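Local coordinates for solute-binding protein (PDB 2ZYO), which binds cyclodextrins and linear maltodextrins such as maltotetraose, probably delivering them to a membrane transporter for uptake, at residues 187-192 and 351-356; 202-207 and 380-385; 273-278 and 341-346. All coordinates share one frame; numbering follows the deposited sequence.

Contact 1 (187-192 and 351-356); sequences AVFKEQ and PSIPEM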
loop_
_atom_site.group_PDB
_atom_site.type_symbol
_atom_site.label_atom_id
_atom_site.label_comp_id
_atom_site.label_asym_id
_atom_site.label_seq_id
_atom_site.Cartn_x
_atom_site.Cartn_y
_atom_site.Cartn_z
ATOM N N ALA A 187 4.957 7.023 -15.640
ATOM C CA ALA A 187 5.373 5.857 -14.864
ATOM C C ALA A 187 6.608 6.198 -14.032
ATOM O O ALA A 187 7.351 7.124 -14.368
ATOM C CB ALA A 187 5.660 4.683 -15.792
ATOM N N VAL A 188 6.822 5.459 -12.946
ATOM C CA VAL A 188 8.042 5.610 -12.151
ATOM C C VAL A 188 9.214 4.962 -12.892
ATOM O O VAL A 188 10.186 5.636 -13.234
ATOM C CB VAL A 188 7.911 5.006 -10.731
ATOM C CG1 VAL A 188 9.151 5.326 -9.911
ATOM C CG2 VAL A 188 6.660 5.529 -10.030
ATOM N N PHE A 189 9.107 3.656 -13.133
ATOM C CA PHE A 189 10.074 2.913 -13.939
ATOM C C PHE A 189 9.353 2.290 -15.126
ATOM O O PHE A 189 8.194 1.889 -15.007
ATOM C CB PHE A 189 10.735 1.797 -13.121
ATOM C CG PHE A 189 11.480 2.279 -11.907
ATOM C CD1 PHE A 189 12.739 2.862 -12.031
ATOM C CD2 PHE A 189 10.935 2.126 -10.636
ATOM C CE1 PHE A 189 13.437 3.300 -10.907
ATOM C CE2 PHE A 189 11.625 2.562 -9.509
ATOM C CZ PHE A 189 12.877 3.149 -9.645
ATOM N N LYS A 190 10.036 2.205 -16.265
ATOM C CA LYS A 190 9.471 1.534 -17.435
ATOM C C LYS A 190 9.309 0.042 -17.160
ATOM O O LYS A 190 10.269 -0.637 -16.785
ATOM C CB LYS A 190 10.341 1.767 -18.675
ATOM C CG LYS A 190 9.906 1.002 -19.930
ATOM C CD LYS A 190 8.535 1.442 -20.440
ATOM C CE LYS A 190 8.175 0.755 -21.752
ATOM N NZ LYS A 190 8.133 -0.732 -21.635
ATOM N N GLU A 191 8.087 -0.447 -17.342
ATOM C CA GLU A 191 7.760 -1.847 -17.103
ATOM C C GLU A 191 7.757 -2.640 -18.402
ATOM O O GLU A 191 7.201 -2.199 -19.412
ATOM C CB GLU A 191 6.401 -1.969 -16.406
ATOM C CG GLU A 191 6.091 -3.363 -15.864
ATOM C CD GLU A 191 4.846 -3.399 -14.994
ATOM O OE1 GLU A 191 4.745 -2.590 -14.044
ATOM O OE2 GLU A 191 3.968 -4.248 -15.251
ATOM N N GLN A 192 8.390 -3.809 -18.360
ATOM C CA GLN A 192 8.403 -4.736 -19.483
ATOM C C GLN A 192 8.251 -6.170 -18.979
ATOM O O GLN A 192 9.181 -6.738 -18.401
ATOM C CB GLN A 192 9.686 -4.573 -20.310
ATOM C CG GLN A 192 9.807 -5.495 -21.527
ATOM C CD GLN A 192 8.775 -5.203 -22.602
ATOM O OE1 GLN A 192 7.611 -5.588 -22.484
ATOM N NE2 GLN A 192 9.204 -4.533 -23.665
ATOM N N PRO A 351 6.027 -0.092 -6.833
ATOM C CA PRO A 351 7.235 -0.783 -7.280
ATOM C C PRO A 351 7.971 -1.415 -6.102
ATOM O O PRO A 351 8.105 -0.789 -5.046
ATOM C CB PRO A 351 8.067 0.344 -7.896
ATOM C CG PRO A 351 7.048 1.316 -8.386
ATOM C CD PRO A 351 5.962 1.288 -7.350
ATOM N N SER A 352 8.424 -2.652 -6.286
ATOM C CA SER A 352 9.060 -3.409 -5.211
ATOM C C SER A 352 10.565 -3.591 -5.409
ATOM O O SER A 352 11.233 -4.186 -4.563
ATOM C CB SER A 352 8.381 -4.771 -5.046
ATOM O OG SER A 352 8.456 -5.519 -6.244
ATOM N N ILE A 353 11.095 -3.081 -6.518
ATOM C CA ILE A 353 12.538 -3.142 -6.773
ATOM C C ILE A 353 13.294 -2.249 -5.778
ATOM O O ILE A 353 12.755 -1.232 -5.335
ATOM C CB ILE A 353 12.902 -2.796 -8.248
ATOM C CG1 ILE A 353 12.547 -1.341 -8.595
ATOM C CG2 ILE A 353 12.226 -3.779 -9.207
ATOM C CD1 ILE A 353 13.215 -0.828 -9.867
ATOM N N PRO A 354 14.532 -2.638 -5.402
ATOM C CA PRO A 354 15.281 -1.868 -4.400
ATOM C C PRO A 354 15.434 -0.388 -4.753
ATOM O O PRO A 354 15.435 0.462 -3.859
ATOM C CB PRO A 354 16.651 -2.555 -4.382
ATOM C CG PRO A 354 16.374 -3.946 -4.826
ATOM C CD PRO A 354 15.295 -3.815 -5.862
ATOM N N GLU A 355 15.536 -0.093 -6.045
ATOM C CA GLU A 355 15.733 1.273 -6.529
ATOM C C GLU A 355 14.597 2.240 -6.179
ATOM O O GLU A 355 14.815 3.448 -6.106
ATOM C CB GLU A 355 15.996 1.275 -8.036
ATOM C CG GLU A 355 17.344 0.675 -8.425
ATOM C CD GLU A 355 17.345 -0.849 -8.487
ATOM O OE1 GLU A 355 16.259 -1.469 -8.429
ATOM O OE2 GLU A 355 18.446 -1.428 -8.599
ATOM N N MET A 356 13.393 1.715 -5.957
ATOM C CA MET A 356 12.267 2.558 -5.547
ATOM C C MET A 356 12.534 3.252 -4.208
ATOM O O MET A 356 12.045 4.356 -3.966
ATOM C CB MET A 356 10.964 1.755 -5.484
ATOM C CG MET A 356 9.720 2.614 -5.266
ATOM S SD MET A 356 9.415 3.764 -6.623
ATOM C CE MET A 356 8.219 4.875 -5.888
#

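Contact 2 (202-207 and 380-385); sequences GLNSPE and ALNDAV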
loop_
_atom_site.group_PDB
_atom_site.type_symbol
_atom_site.label_atom_id
_atom_site.label_comp_id
_atom_site.label_asym_id
_atom_site.label_seq_id
_atom_site.Cartn_x
_atom_site.Cartn_y
_atom_site.Cartn_z
ATOM N N GLY A 202 10.718 7.342 -15.502
ATOM C CA GLY A 202 9.762 8.113 -16.292
ATOM C C GLY A 202 9.284 9.398 -15.644
ATOM O O GLY A 202 8.359 10.037 -16.143
ATOM N N LEU A 203 9.928 9.795 -14.550
ATOM C CA LEU A 203 9.433 10.911 -13.743
ATOM C C LEU A 203 9.836 12.310 -14.228
ATOM O O LEU A 203 9.466 13.310 -13.606
ATOM C CB LEU A 203 9.765 10.702 -12.257
ATOM C CG LEU A 203 9.023 9.548 -11.566
ATOM C CD1 LEU A 203 9.439 9.428 -10.113
ATOM C CD2 LEU A 203 7.504 9.704 -11.675
ATOM N N ASN A 204 10.578 12.389 -15.331
ATOM C CA ASN A 204 10.787 13.681 -15.999
ATOM C C ASN A 204 10.341 13.674 -17.468
ATOM O O ASN A 204 10.797 14.485 -18.279
ATOM C CB ASN A 204 12.224 14.203 -15.821
ATOM C CG ASN A 204 13.263 13.351 -16.529
ATOM O OD1 ASN A 204 13.138 12.131 -16.615
ATOM N ND2 ASN A 204 14.310 14.000 -17.030
ATOM N N SER A 205 9.427 12.757 -17.782
ATOM C CA SER A 205 8.790 12.678 -19.095
ATOM C C SER A 205 7.794 13.828 -19.258
ATOM O O SER A 205 7.394 14.435 -18.260
ATOM C CB SER A 205 8.057 11.345 -19.234
ATOM O OG SER A 205 6.937 11.297 -18.365
ATOM N N PRO A 206 7.387 14.136 -20.508
ATOM C CA PRO A 206 6.340 15.145 -20.696
ATOM C C PRO A 206 5.068 14.795 -19.918
ATOM O O PRO A 206 4.420 15.687 -19.363
ATOM C CB PRO A 206 6.072 15.094 -22.205
ATOM C CG PRO A 206 7.331 14.584 -22.793
ATOM C CD PRO A 206 7.872 13.604 -21.797
ATOM N N GLU A 207 4.737 13.505 -19.868
ATOM C CA GLU A 207 3.604 13.013 -19.085
ATOM C C GLU A 207 3.747 13.377 -17.607
ATOM O O GLU A 207 2.785 13.815 -16.976
ATOM C CB GLU A 207 3.457 11.495 -19.237
ATOM C CG GLU A 207 3.015 11.023 -20.622
ATOM C CD GLU A 207 4.154 10.864 -21.623
ATOM O OE1 GLU A 207 5.311 11.229 -21.316
ATOM O OE2 GLU A 207 3.881 10.368 -22.738
ATOM N N ALA A 380 12.036 21.076 -11.380
ATOM C CA ALA A 380 12.015 20.244 -10.179
ATOM C C ALA A 380 12.123 18.759 -10.511
ATOM O O ALA A 380 12.844 18.020 -9.836
ATOM C CB ALA A 380 10.767 20.520 -9.357
ATOM N N LEU A 381 11.416 18.329 -11.556
ATOM C CA LEU A 381 11.438 16.927 -11.970
ATOM C C LEU A 381 12.782 16.532 -12.571
ATOM O O LEU A 381 13.287 15.446 -12.291
ATOM C CB LEU A 381 10.303 16.618 -12.950
ATOM C CG LEU A 381 8.872 16.627 -12.399
ATOM C CD1 LEU A 381 7.885 16.438 -13.534
ATOM C CD2 LEU A 381 8.664 15.570 -11.317
ATOM N N ASN A 382 13.354 17.414 -13.389
ATOM C CA ASN A 382 14.681 17.186 -13.958
ATOM C C ASN A 382 15.737 17.009 -12.875
ATOM O O ASN A 382 16.561 16.094 -12.947
ATOM C CB ASN A 382 15.071 18.322 -14.908
ATOM C CG ASN A 382 14.438 18.182 -16.281
ATOM O OD1 ASN A 382 13.913 17.123 -16.640
ATOM N ND2 ASN A 382 14.497 19.253 -17.066
ATOM N N ASP A 383 15.692 17.882 -11.869
ATOM C CA ASP A 383 16.597 17.805 -10.724
ATOM C C ASP A 383 16.391 16.532 -9.910
ATOM O O ASP A 383 17.358 15.886 -9.509
ATOM C CB ASP A 383 16.429 19.029 -9.819
ATOM C CG ASP A 383 17.007 20.295 -10.423
ATOM O OD1 ASP A 383 17.621 20.231 -11.510
ATOM O OD2 ASP A 383 16.845 21.363 -9.798
ATOM N N ALA A 384 15.128 16.176 -9.677
ATOM C CA ALA A 384 14.786 14.992 -8.889
ATOM C C ALA A 384 15.280 13.705 -9.541
ATOM O O ALA A 384 15.834 12.839 -8.862
ATOM C CB ALA A 384 13.283 14.923 -8.645
ATOM N N VAL A 385 15.082 13.590 -10.853
ATOM C CA VAL A 385 15.499 12.396 -11.594
ATOM C C VAL A 385 17.025 12.264 -11.606
ATOM O O VAL A 385 17.554 11.169 -11.421
ATOM C CB VAL A 385 14.890 12.357 -13.024
ATOM C CG1 VAL A 385 15.537 11.269 -13.877
ATOM C CG2 VAL A 385 13.384 12.122 -12.946
#

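Contact 3 (273-278 and 341-346); sequences KDAQTF and AKQASK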
loop_
_atom_site.group_PDB
_atom_site.type_symbol
_atom_site.label_atom_id
_atom_site.label_comp_id
_atom_site.label_asym_id
_atom_site.label_seq_id
_atom_site.Cartn_x
_atom_site.Cartn_y
_atom_site.Cartn_z
ATOM N N LYS A 273 -11.037 8.377 -17.326
ATOM C CA LYS A 273 -10.807 7.009 -16.849
ATOM C C LYS A 273 -10.841 6.892 -15.330
ATOM O O LYS A 273 -10.810 7.897 -14.620
ATOM C CB LYS A 273 -9.460 6.485 -17.352
ATOM C CG LYS A 273 -9.394 6.186 -18.845
ATOM C CD LYS A 273 -8.130 5.401 -19.199
ATOM C CE LYS A 273 -6.862 6.172 -18.850
ATOM N NZ LYS A 273 -5.622 5.397 -19.129
ATOM N N ASP A 274 -10.900 5.653 -14.841
ATOM C CA ASP A 274 -10.758 5.376 -13.415
ATOM C C ASP A 274 -9.419 5.909 -12.920
ATOM O O ASP A 274 -8.405 5.790 -13.611
ATOM C CB ASP A 274 -10.822 3.869 -13.143
ATOM C CG ASP A 274 -12.178 3.267 -13.461
ATOM O OD1 ASP A 274 -13.209 3.839 -13.047
ATOM O OD2 ASP A 274 -12.209 2.202 -14.113
ATOM N N ALA A 275 -9.422 6.504 -11.731
ATOM C CA ALA A 275 -8.182 6.937 -11.099
ATOM C C ALA A 275 -7.343 5.721 -10.723
ATOM O O ALA A 275 -7.874 4.701 -10.270
ATOM C CB ALA A 275 -8.468 7.792 -9.874
ATOM N N GLN A 276 -6.035 5.835 -10.936
ATOM C CA GLN A 276 -5.096 4.762 -10.637
ATOM C C GLN A 276 -4.231 5.151 -9.454
ATOM O O GLN A 276 -3.384 6.041 -9.554
ATOM C CB GLN A 276 -4.204 4.463 -11.839
ATOM C CG GLN A 276 -4.930 3.990 -13.076
ATOM C CD GLN A 276 -3.985 3.788 -14.241
ATOM O OE1 GLN A 276 -3.208 2.829 -14.269
ATOM N NE2 GLN A 276 -4.043 4.693 -15.214
ATOM N N THR A 277 -4.448 4.472 -8.335
ATOM C CA THR A 277 -3.683 4.714 -7.121
ATOM C C THR A 277 -2.651 3.611 -6.933
ATOM O O THR A 277 -2.728 2.558 -7.569
ATOM C CB THR A 277 -4.605 4.734 -5.892
ATOM O OG1 THR A 277 -5.425 3.558 -5.894
ATOM C CG2 THR A 277 -5.500 5.957 -5.915
ATOM N N PHE A 278 -1.675 3.862 -6.066
ATOM C CA PHE A 278 -0.810 2.797 -5.588
ATOM C C PHE A 278 -1.624 1.867 -4.696
ATOM O O PHE A 278 -2.506 2.312 -3.958
ATOM C CB PHE A 278 0.353 3.359 -4.769
ATOM C CG PHE A 278 1.491 3.898 -5.590
ATOM C CD1 PHE A 278 1.989 3.192 -6.685
ATOM C CD2 PHE A 278 2.101 5.098 -5.235
ATOM C CE1 PHE A 278 3.060 3.689 -7.427
ATOM C CE2 PHE A 278 3.172 5.601 -5.971
ATOM C CZ PHE A 278 3.653 4.895 -7.065
ATOM N N ALA A 341 -11.923 -0.685 -1.244
ATOM C CA ALA A 341 -11.815 -1.898 -2.050
ATOM C C ALA A 341 -12.052 -1.602 -3.529
ATOM O O ALA A 341 -11.324 -2.103 -4.388
ATOM C CB ALA A 341 -12.783 -2.957 -1.549
ATOM N N LYS A 342 -13.063 -0.780 -3.813
ATOM C CA LYS A 342 -13.359 -0.349 -5.181
ATOM C C LYS A 342 -12.159 0.360 -5.803
ATOM O O LYS A 342 -11.770 0.057 -6.931
ATOM C CB LYS A 342 -14.585 0.570 -5.221
ATOM C CG LYS A 342 -15.926 -0.139 -5.068
ATOM C CD LYS A 342 -17.092 0.792 -5.380
ATOM C CE LYS A 342 -17.382 1.751 -4.228
ATOM N NZ LYS A 342 -18.509 2.684 -4.541
ATOM N N GLN A 343 -11.570 1.293 -5.057
ATOM C CA GLN A 343 -10.402 2.027 -5.535
ATOM C C GLN A 343 -9.183 1.118 -5.687
ATOM O O GLN A 343 -8.437 1.237 -6.664
ATOM C CB GLN A 343 -10.085 3.216 -4.620
ATOM C CG GLN A 343 -8.951 4.109 -5.131
ATOM C CD GLN A 343 -9.201 4.636 -6.534
ATOM O OE1 GLN A 343 -10.214 5.279 -6.795
ATOM N NE2 GLN A 343 -8.272 4.363 -7.445
ATOM N N ALA A 344 -8.999 0.203 -4.734
ATOM C CA ALA A 344 -7.884 -0.743 -4.771
ATOM C C ALA A 344 -7.941 -1.635 -6.009
ATOM O O ALA A 344 -6.900 -2.046 -6.525
ATOM C CB ALA A 344 -7.855 -1.590 -3.507
ATOM N N SER A 345 -9.156 -1.914 -6.483
ATOM C CA SER A 345 -9.364 -2.757 -7.665
ATOM C C SER A 345 -8.961 -2.048 -8.961
ATOM O O SER A 345 -8.910 -2.662 -10.030
ATOM C CB SER A 345 -10.824 -3.222 -7.747
ATOM O OG SER A 345 -11.680 -2.180 -8.182
ATOM N N LYS A 346 -8.673 -0.754 -8.852
ATOM C CA LYS A 346 -8.301 0.061 -10.001
ATOM C C LYS A 346 -6.874 0.598 -9.862
ATOM O O LYS A 346 -6.431 1.436 -10.650
ATOM C CB LYS A 346 -9.317 1.194 -10.185
ATOM C CG LYS A 346 -10.695 0.701 -10.618
ATOM C CD LYS A 346 -11.790 1.682 -10.254
ATOM C CE LYS A 346 -13.167 1.107 -10.553
ATOM N NZ LYS A 346 -13.520 -0.020 -9.643
#

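Contact 1 (187-192 and 351-356)
The nearest CA atoms across the two segments, those of Val-188 and Pro-351, are 8.1 Å apart and no hydrogen bond crosses, which leaves side chains to join the start of strand 189-192 to the loop 351-356. Phe-189 does most of this work. With CG anti to its carbonyl carbon, its ring reaches into the loop, and the methyl CD1 of Ile-353 sits over one face, 3.8 Å from the ring centroid and 13° off the normal, a well-centred CH-pi contact. Pro-351 meets the ring at its edge, CB lying 4.3 Å from CD2 of Phe-189. Strand 189-192 forms a two-stranded antiparallel hairpin with 195-201, while 351-356 links strand 348-349 to helix 360-371 in this periplasmic-binding-protein fold; Phe-189 also touches Ile-201 of the hairpin partner. Met-356 makes a Met-aromatic contact, its SD 3.8 Å from Phe-189 CE2, with the line from SD to the ring centroid 69° off the normal, hence oblique. The same sulfur reaches Val-188 CG1 at 3.6 Å, so it bridges two consecutive residues of 187-192. At the far end of the ring, CZ of Phe-189 lies 4.0 Å from CB of Glu-355, whose carboxylate plane is turned 81° from the ring.

Contact 2 (202-207 and 380-385)
Asn-204 touches helix 377-394 through both its amide and its CB. Its ND2 donates to OD1 of Asn-382 at 3.2 Å, with an N-H...O angle of 164°; the acceptor lies in the amide plane of Asn-204, whereas the donor is tilted 27° from the carbonyl plane of Asn-382. The two amides stand nearly perpendicular. A chi1 of 67° sets CG of Asn-204 between its backbone N and carbonyl carbon, and OD1 of Asn-204 then rests 3.7 Å from CG2 of Val-385. That methyl also meets CB of Leu-203 at 3.9 Å. One turn earlier on the helix, Leu-381 directs CD2 to within 3.3 Å of the backbone O of Leu-203. Farther out, Leu-203 and Leu-381 both pack on Ile-363 of helix 360-371, and Leu-381 also touches Ala-208, Val-209 and Met-212 of helix 206-220. Ser-205 is the N-cap of that helix, its OG bonded to Ala-208 N. The contact therefore seats the turn entering helix 206-220 against helix 377-394. Its single cross-contact hydrogen bond joins two partly exposed asparagines; the rest is mainly apolar packing, which buries the carbonyl O of Leu-203 against leucine carbons without a polar partner in the model, probably at some energetic cost.

Contact 3 (273-278 and 341-346)
Hydrogen bonds from Gln-343 to Ala-275 and Thr-277 link helix 338-344 to the loop 273-277. NE2 of Gln-343 donates to the backbone O of Ala-275 at 2.9 Å; this acceptor lies in the glutamine amide plane, but the donor stands 59° out of the carbonyl plane. The second bond, to OG1 of Thr-277 at 3.3 Å, is weak, and that hydroxyl is also hydrogen-bonded to Ser-130 OG. A bend at chi2 (56°) in Gln-343 turns the amide toward the loop, and OE1 is held by Leu-267 N, so partners at both ends fix the amide's rotation. The loop leads directly into strand 278-287 of the main mixed sheet, where parallel strand 348-349 pairs with it; a backbone bond between Thr-277 and Val-348 continues this link. A weaker polar contact is the CA-H...O approach of Gln-276 CA to Lys-346 O, 3.6 Å. Van der Waals contact comes from Lys-346, whose methylenes run obliquely past Asp-274, CD lying 3.6 Å from CG of the carboxylate. The charged ends do not meet: NZ of Lys-346 is 5.2 Å from Asp-274 OD1 and instead donates to Lys-342 O, reached from the opposite carbonyl face by Ser-345 OG.

Overall arrangement
Contacts 1 and 2 are largely buried, whereas contact 3 is only partly so, although its centre lies nearest the centre of the chain (12 Å, against 15 and 23 Å). The first two adjoin: Val-188 O is 2.9 Å from Gly-202 N, a probable hydrogen bond, and their segments alternate along the chain. Both fasten the region of hairpin 189-201 to the C-terminal part of the chain. Contact 1 touches contact 3 through Pro-351 and Phe-278, whereas contacts 2 and 3 stay about 8 Å apart at their nearest atoms. Chemistry differs too: contact 1 has no cross-segment hydrogen bond, contact 2 mixes one amide bond with aliphatic packing, and contact 3 pairs a glutamine's hydrogen bonds beside the main sheet with lysine methylenes crossing an aspartate.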